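Local coordinates for protein zinc chaperone AztD (Citrobacter koseri, PDB 6CMK) that serves as a periplasmic zinc chaperone that hands one zinc ion directly to the solute-binding protein AztC of the AztABCD zinc transport system, at residues L322-V327 / T378-T383; W36-A41 / K361-D366. All coordinates share one frame; numbering follows the deposited sequence.

Contact 1 of 2, residues L322-V327 / T378-T383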
loop_
_atom_site.group_PDB
_atom_site.type_symbol
_atom_site.label_atom_id
_atom_site.label_comp_id
_atom_site.label_asym_id
_atom_site.label_seq_id
_atom_site.Cartn_x
_atom_site.Cartn_y
_atom_site.Cartn_z
ATOM N N LEU B 322 -5.592 -23.417 18.012
ATOM C CA LEU B 322 -5.242 -22.134 17.427
ATOM C C LEU B 322 -5.591 -21.054 18.440
ATOM O O LEU B 322 -6.683 -21.081 19.017
ATOM C CB LEU B 322 -6.003 -21.922 16.118
ATOM C CG LEU B 322 -5.658 -20.632 15.363
ATOM C CD1 LEU B 322 -4.221 -20.643 14.887
ATOM C CD2 LEU B 322 -6.603 -20.435 14.199
ATOM N N ASN B 323 -4.659 -20.133 18.688
ATOM C CA ASN B 323 -4.851 -19.101 19.700
ATOM C C ASN B 323 -4.803 -17.726 19.050
ATOM O O ASN B 323 -3.875 -17.418 18.300
ATOM C CB ASN B 323 -3.796 -19.193 20.806
ATOM C CG ASN B 323 -3.686 -20.576 21.397
ATOM O OD1 ASN B 323 -4.301 -20.867 22.417
ATOM N ND2 ASN B 323 -2.882 -21.436 20.770
ATOM N N GLN B 324 -5.808 -16.915 19.340
ATOM C CA GLN B 324 -5.896 -15.550 18.838
ATOM C C GLN B 324 -5.128 -14.624 19.774
ATOM O O GLN B 324 -5.396 -14.591 20.981
ATOM C CB GLN B 324 -7.364 -15.139 18.743
ATOM C CG GLN B 324 -7.595 -13.752 18.187
ATOM C CD GLN B 324 -9.054 -13.348 18.287
ATOM O OE1 GLN B 324 -9.621 -13.283 19.379
ATOM N NE2 GLN B 324 -9.670 -13.092 17.146
ATOM N N ILE B 325 -4.166 -13.885 19.227
ATOM C CA ILE B 325 -3.405 -12.898 19.984
ATOM C C ILE B 325 -3.979 -11.518 19.705
ATOM O O ILE B 325 -3.949 -11.045 18.562
ATOM C CB ILE B 325 -1.915 -12.918 19.617
ATOM C CG1 ILE B 325 -1.335 -14.320 19.777
ATOM C CG2 ILE B 325 -1.162 -11.897 20.463
ATOM C CD1 ILE B 325 -1.512 -14.900 21.162
ATOM N N ASP B 326 -4.447 -10.856 20.760
ATOM C CA ASP B 326 -4.817 -9.440 20.704
ATOM C C ASP B 326 -3.550 -8.654 21.003
ATOM O O ASP B 326 -3.111 -8.571 22.155
ATOM C CB ASP B 326 -5.933 -9.133 21.693
ATOM C CG ASP B 326 -6.372 -7.681 21.655
ATOM O OD1 ASP B 326 -5.573 -6.805 21.256
ATOM O OD2 ASP B 326 -7.532 -7.415 22.031
ATOM N N VAL B 327 -2.950 -8.097 19.952
ATOM C CA VAL B 327 -1.617 -7.514 20.058
ATOM C C VAL B 327 -1.634 -6.258 20.921
ATOM O O VAL B 327 -0.703 -6.009 21.695
ATOM C CB VAL B 327 -1.059 -7.239 18.648
ATOM C CG1 VAL B 327 0.296 -6.578 18.715
ATOM C CG2 VAL B 327 -0.955 -8.548 17.874
ATOM N N THR B 378 -13.250 -13.874 12.260
ATOM C CA THR B 378 -13.841 -13.068 13.319
ATOM C C THR B 378 -14.589 -13.920 14.334
ATOM O O THR B 378 -14.465 -13.683 15.541
ATOM C CB THR B 378 -14.759 -12.000 12.714
ATOM O OG1 THR B 378 -15.776 -12.620 11.922
ATOM C CG2 THR B 378 -13.945 -11.038 11.846
ATOM N N SER B 379 -15.329 -14.933 13.876
ATOM C CA SER B 379 -15.987 -15.858 14.794
ATOM C C SER B 379 -15.014 -16.881 15.362
ATOM O O SER B 379 -15.267 -17.456 16.426
ATOM C CB SER B 379 -17.136 -16.585 14.092
ATOM O OG SER B 379 -16.658 -17.635 13.272
ATOM N N PHE B 380 -13.911 -17.131 14.663
ATOM C CA PHE B 380 -12.881 -18.040 15.146
ATOM C C PHE B 380 -13.433 -19.453 15.290
ATOM O O PHE B 380 -13.122 -20.171 16.248
ATOM C CB PHE B 380 -12.284 -17.540 16.461
ATOM C CG PHE B 380 -10.811 -17.796 16.592
ATOM C CD1 PHE B 380 -9.915 -17.202 15.720
ATOM C CD2 PHE B 380 -10.317 -18.603 17.602
ATOM C CE1 PHE B 380 -8.560 -17.423 15.845
ATOM C CE2 PHE B 380 -8.957 -18.822 17.731
ATOM C CZ PHE B 380 -8.080 -18.233 16.852
ATOM N N LYS B 381 -14.260 -19.855 14.322
ATOM C CA LYS B 381 -14.839 -21.185 14.272
ATOM C C LYS B 381 -14.640 -21.792 12.891
ATOM O O LYS B 381 -14.636 -21.092 11.876
ATOM C CB LYS B 381 -16.326 -21.147 14.613
ATOM C CG LYS B 381 -16.609 -20.380 15.882
ATOM C CD LYS B 381 -18.029 -20.565 16.371
ATOM C CE LYS B 381 -18.287 -19.731 17.618
ATOM N NZ LYS B 381 -17.101 -19.684 18.526
ATOM N N LYS B 382 -14.479 -23.109 12.866
ATOM C CA LYS B 382 -14.313 -23.817 11.606
ATOM C C LYS B 382 -15.535 -23.622 10.717
ATOM O O LYS B 382 -16.675 -23.742 11.177
ATOM C CB LYS B 382 -14.092 -25.307 11.871
ATOM C CG LYS B 382 -14.118 -26.161 10.610
ATOM C CD LYS B 382 -13.921 -27.627 10.928
ATOM C CE LYS B 382 -13.865 -28.459 9.657
ATOM N NZ LYS B 382 -13.827 -29.913 9.983
ATOM N N THR B 383 -15.294 -23.327 9.436
ATOM C CA THR B 383 -16.369 -23.227 8.463
ATOM C C THR B 383 -16.268 -24.225 7.320
ATOM O O THR B 383 -17.288 -24.502 6.682
ATOM C CB THR B 383 -16.443 -21.805 7.887
ATOM O OG1 THR B 383 -15.142 -21.374 7.468
ATOM C CG2 THR B 383 -16.976 -20.843 8.936
HETATM O O HOH W 1 -12.330 -12.000 16.669
#
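Phe380 reaches from the turn before strand 381-387 to strand 321-326, its ring wedged between the side chains of Leu322 and Gln324. The far end of the ring does the touching. CB of Gln324 sits over one face in a CH-pi contact, 4.1 Å from the ring centroid and 27° off the normal. CZ of Phe380 meets CG of Leu322 at 3.7 Å, while CD2 of the same leucine lies beside CZ and CE1. At the ring edge, near its plane, O of Leu322 comes within 3.5 Å of CE2 of Phe380. N of Gln324, on the same side of the ring as its CB, is 3.6 Å from CZ of Phe380. Val336 and Gln334 of strand 331-337 and Ile362 of strand 361-366 also pack against the ring. The two segments belong to successive four-stranded antiparallel blades of the beta propeller. Beyond the ring the contact loosens toward the turn, where Thr378 is exposed and a water replaces direct packing. Gln324 has CG anti to its backbone N (chi1 -178°) and an extended chain, which carries the amide on above the same side of the ring, toward the turn. Its NE2 donates to this water at 2.9 Å, and the water donates in turn to O of Thr378, also 2.9 Å away. The other end of the amide, OE1, is hydrogen-bonded to Ser333 and Gln334 within its own blade.

Contact 2 of 2, residues W36-A41 / K361-D366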
loop_
_atom_site.group_PDB
_atom_site.type_symbol
_atom_site.label_atom_id
_atom_site.label_comp_id
_atom_site.label_asym_id
_atom_site.label_seq_id
_atom_site.Cartn_x
_atom_site.Cartn_y
_atom_site.Cartn_z
ATOM N N TRP B 36 -8.045 -14.795 -3.947
ATOM C CA TRP B 36 -6.992 -15.186 -3.021
ATOM C C TRP B 36 -6.578 -16.620 -3.319
ATOM O O TRP B 36 -7.419 -17.460 -3.655
ATOM C CB TRP B 36 -7.439 -15.098 -1.563
ATOM C CG TRP B 36 -7.740 -13.708 -1.044
ATOM C CD1 TRP B 36 -8.841 -12.955 -1.317
ATOM C CD2 TRP B 36 -6.949 -12.945 -0.131
ATOM N NE1 TRP B 36 -8.787 -11.761 -0.638
ATOM C CE2 TRP B 36 -7.630 -11.728 0.095
ATOM C CE3 TRP B 36 -5.732 -13.161 0.510
ATOM C CZ2 TRP B 36 -7.132 -10.748 0.936
ATOM C CZ3 TRP B 36 -5.243 -12.180 1.346
ATOM C CH2 TRP B 36 -5.943 -10.989 1.547
ATOM N N ARG B 37 -5.285 -16.901 -3.170
ATOM C CA ARG B 37 -4.735 -18.207 -3.496
ATOM C C ARG B 37 -3.814 -18.686 -2.390
ATOM O O ARG B 37 -3.072 -17.897 -1.799
ATOM C CB ARG B 37 -3.989 -18.151 -4.824
ATOM C CG ARG B 37 -4.948 -18.006 -5.977
ATOM C CD ARG B 37 -4.263 -17.705 -7.282
ATOM N NE ARG B 37 -5.260 -17.522 -8.325
ATOM C CZ ARG B 37 -4.984 -17.345 -9.608
ATOM N NH1 ARG B 37 -3.729 -17.317 -10.020
ATOM N NH2 ARG B 37 -5.973 -17.195 -10.479
ATOM N N LEU B 38 -3.898 -19.982 -2.104
ATOM C CA LEU B 38 -2.999 -20.662 -1.190
ATOM C C LEU B 38 -1.912 -21.370 -1.978
ATOM O O LEU B 38 -2.173 -21.959 -3.029
ATOM C CB LEU B 38 -3.735 -21.709 -0.352
ATOM C CG LEU B 38 -5.019 -21.272 0.343
ATOM C CD1 LEU B 38 -5.670 -22.478 1.041
ATOM C CD2 LEU B 38 -4.713 -20.164 1.318
ATOM N N PHE B 39 -0.704 -21.349 -1.435
ATOM C CA PHE B 39 0.412 -22.116 -1.966
ATOM C C PHE B 39 0.895 -23.023 -0.850
ATOM O O PHE B 39 1.238 -22.543 0.234
ATOM C CB PHE B 39 1.506 -21.179 -2.480
ATOM C CG PHE B 39 1.039 -20.319 -3.612
ATOM C CD1 PHE B 39 0.266 -19.203 -3.362
ATOM C CD2 PHE B 39 1.306 -20.666 -4.923
ATOM C CE1 PHE B 39 -0.205 -18.425 -4.393
ATOM C CE2 PHE B 39 0.839 -19.887 -5.963
ATOM C CZ PHE B 39 0.084 -18.770 -5.694
ATOM N N ILE B 40 0.875 -24.333 -1.101
ATOM C CA ILE B 40 1.030 -25.329 -0.050
ATOM C C ILE B 40 2.106 -26.313 -0.472
ATOM O O ILE B 40 1.988 -26.961 -1.519
ATOM C CB ILE B 40 -0.283 -26.071 0.239
ATOM C CG1 ILE B 40 -1.431 -25.086 0.494
ATOM C CG2 ILE B 40 -0.107 -26.973 1.443
ATOM C CD1 ILE B 40 -2.572 -25.282 -0.464
ATOM N N ALA B 41 3.132 -26.444 0.353
ATOM C CA ALA B 41 4.224 -27.366 0.092
ATOM C C ALA B 41 4.024 -28.663 0.866
ATOM O O ALA B 41 3.667 -28.650 2.048
ATOM C CB ALA B 41 5.568 -26.739 0.471
ATOM N N LYS B 361 -10.609 -15.441 6.323
ATOM C CA LYS B 361 -10.477 -16.833 6.712
ATOM C C LYS B 361 -9.059 -17.121 7.185
ATOM O O LYS B 361 -8.081 -16.516 6.720
ATOM C CB LYS B 361 -10.823 -17.771 5.550
ATOM C CG LYS B 361 -12.284 -17.751 5.172
ATOM C CD LYS B 361 -12.520 -18.509 3.884
ATOM C CE LYS B 361 -13.994 -18.813 3.677
ATOM N NZ LYS B 361 -14.209 -19.785 2.571
ATOM N N ILE B 362 -8.970 -18.073 8.103
ATOM C CA ILE B 362 -7.714 -18.598 8.614
ATOM C C ILE B 362 -7.595 -20.048 8.171
ATOM O O ILE B 362 -8.577 -20.801 8.204
ATOM C CB ILE B 362 -7.641 -18.494 10.149
ATOM C CG1 ILE B 362 -7.853 -17.043 10.605
ATOM C CG2 ILE B 362 -6.286 -19.001 10.639
ATOM C CD1 ILE B 362 -8.117 -16.930 12.094
ATOM N N TYR B 363 -6.394 -20.431 7.750
ATOM C CA TYR B 363 -6.126 -21.746 7.177
ATOM C C TYR B 363 -5.044 -22.433 7.993
ATOM O O TYR B 363 -3.983 -21.852 8.239
ATOM C CB TYR B 363 -5.688 -21.638 5.712
ATOM C CG TYR B 363 -6.714 -20.977 4.848
ATOM C CD1 TYR B 363 -6.852 -19.594 4.849
ATOM C CD2 TYR B 363 -7.585 -21.727 4.070
ATOM C CE1 TYR B 363 -7.817 -18.978 4.089
ATOM C CE2 TYR B 363 -8.554 -21.110 3.294
ATOM C CZ TYR B 363 -8.651 -19.732 3.311
ATOM O OH TYR B 363 -9.616 -19.096 2.549
ATOM N N VAL B 364 -5.310 -23.669 8.408
ATOM C CA VAL B 364 -4.382 -24.432 9.230
ATOM C C VAL B 364 -4.161 -25.770 8.549
ATOM O O VAL B 364 -5.112 -26.539 8.370
ATOM C CB VAL B 364 -4.909 -24.638 10.664
ATOM C CG1 VAL B 364 -3.919 -25.477 11.468
ATOM C CG2 VAL B 364 -5.154 -23.300 11.348
ATOM N N THR B 365 -2.918 -26.055 8.169
ATOM C CA THR B 365 -2.638 -27.348 7.575
ATOM C C THR B 365 -2.637 -28.417 8.656
ATOM O O THR B 365 -2.241 -28.176 9.801
ATOM C CB THR B 365 -1.305 -27.349 6.836
ATOM O OG1 THR B 365 -0.236 -27.020 7.736
ATOM C CG2 THR B 365 -1.336 -26.346 5.693
ATOM N N ASP B 366 -3.118 -29.595 8.284
ATOM C CA ASP B 366 -3.174 -30.757 9.171
ATOM C C ASP B 366 -2.493 -31.875 8.400
ATOM O O ASP B 366 -3.161 -32.740 7.816
ATOM C CB ASP B 366 -4.611 -31.110 9.561
ATOM C CG ASP B 366 -4.675 -32.116 10.688
ATOM O OD1 ASP B 366 -3.637 -32.753 10.958
ATOM O OD2 ASP B 366 -5.758 -32.283 11.298
#
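Leu38 lays its branched end over one face of the Tyr363 ring, the two side chains crossing at about a right angle. Strand 32-42 pairs with the C-terminal strand 392-403 in the blade that closes the beta propeller, so it lies next to the blade of strand 361-366 although about 320 residues separate them. CD2 of Leu38 stands almost straight above the ring, 4.1 Å from its centroid and 7° off the normal. The other methyl, CD1, lies above the CD2-CE2 side of the tyrosine ring and approaches CD2 of Tyr363 to 3.7 Å. Tyr363 has its CG anti to the carbonyl carbon (chi1 -59°), and the ring reaches on to put its hydroxyl in a hydrogen bond with O of Ala53, just past strand 47-52 of the blade of Leu38. The aromatic group is therefore fixed at its polar end as well as covered on a face. Ile372 and Val374 of strand 371-376 and Ala358 of strand 355-358 add further packing around it. Two residues along both strands, the buried pair Ile40 and Thr365 meets more loosely. OG1 of Thr365 bonds to N of Arg354 and to O of Phe393 on strand 392-403, the latter a polar link between the blades, and its methyl CG2 faces Ile40 CG2 at 4.5 Å.

Overall arrangement
Contacts 1 and 2 are successive blade-to-blade interfaces, on opposite faces of the blade formed by strands 355-358, 361-366, 371-376 and 381-387. Their centres lie about 15 Å apart. Strand 361-366 links them: Tyr363 and Thr365 turn to strand 32-42, whereas Ile362 and Val364 turn to contact 1. There CD1 of Ile362 packs on CE1 of Phe380 at 3.8 Å, and CG2 of Ile362 lies 3.9 Å from CD2 of Leu322. The centre of contact 2 is about 14 Å from the centre of the chain and that of contact 1 about 20 Å. Both are buried packing away from the zinc sites formed by His126, His169 and His216 and by His101, His104, Asp106 and His405.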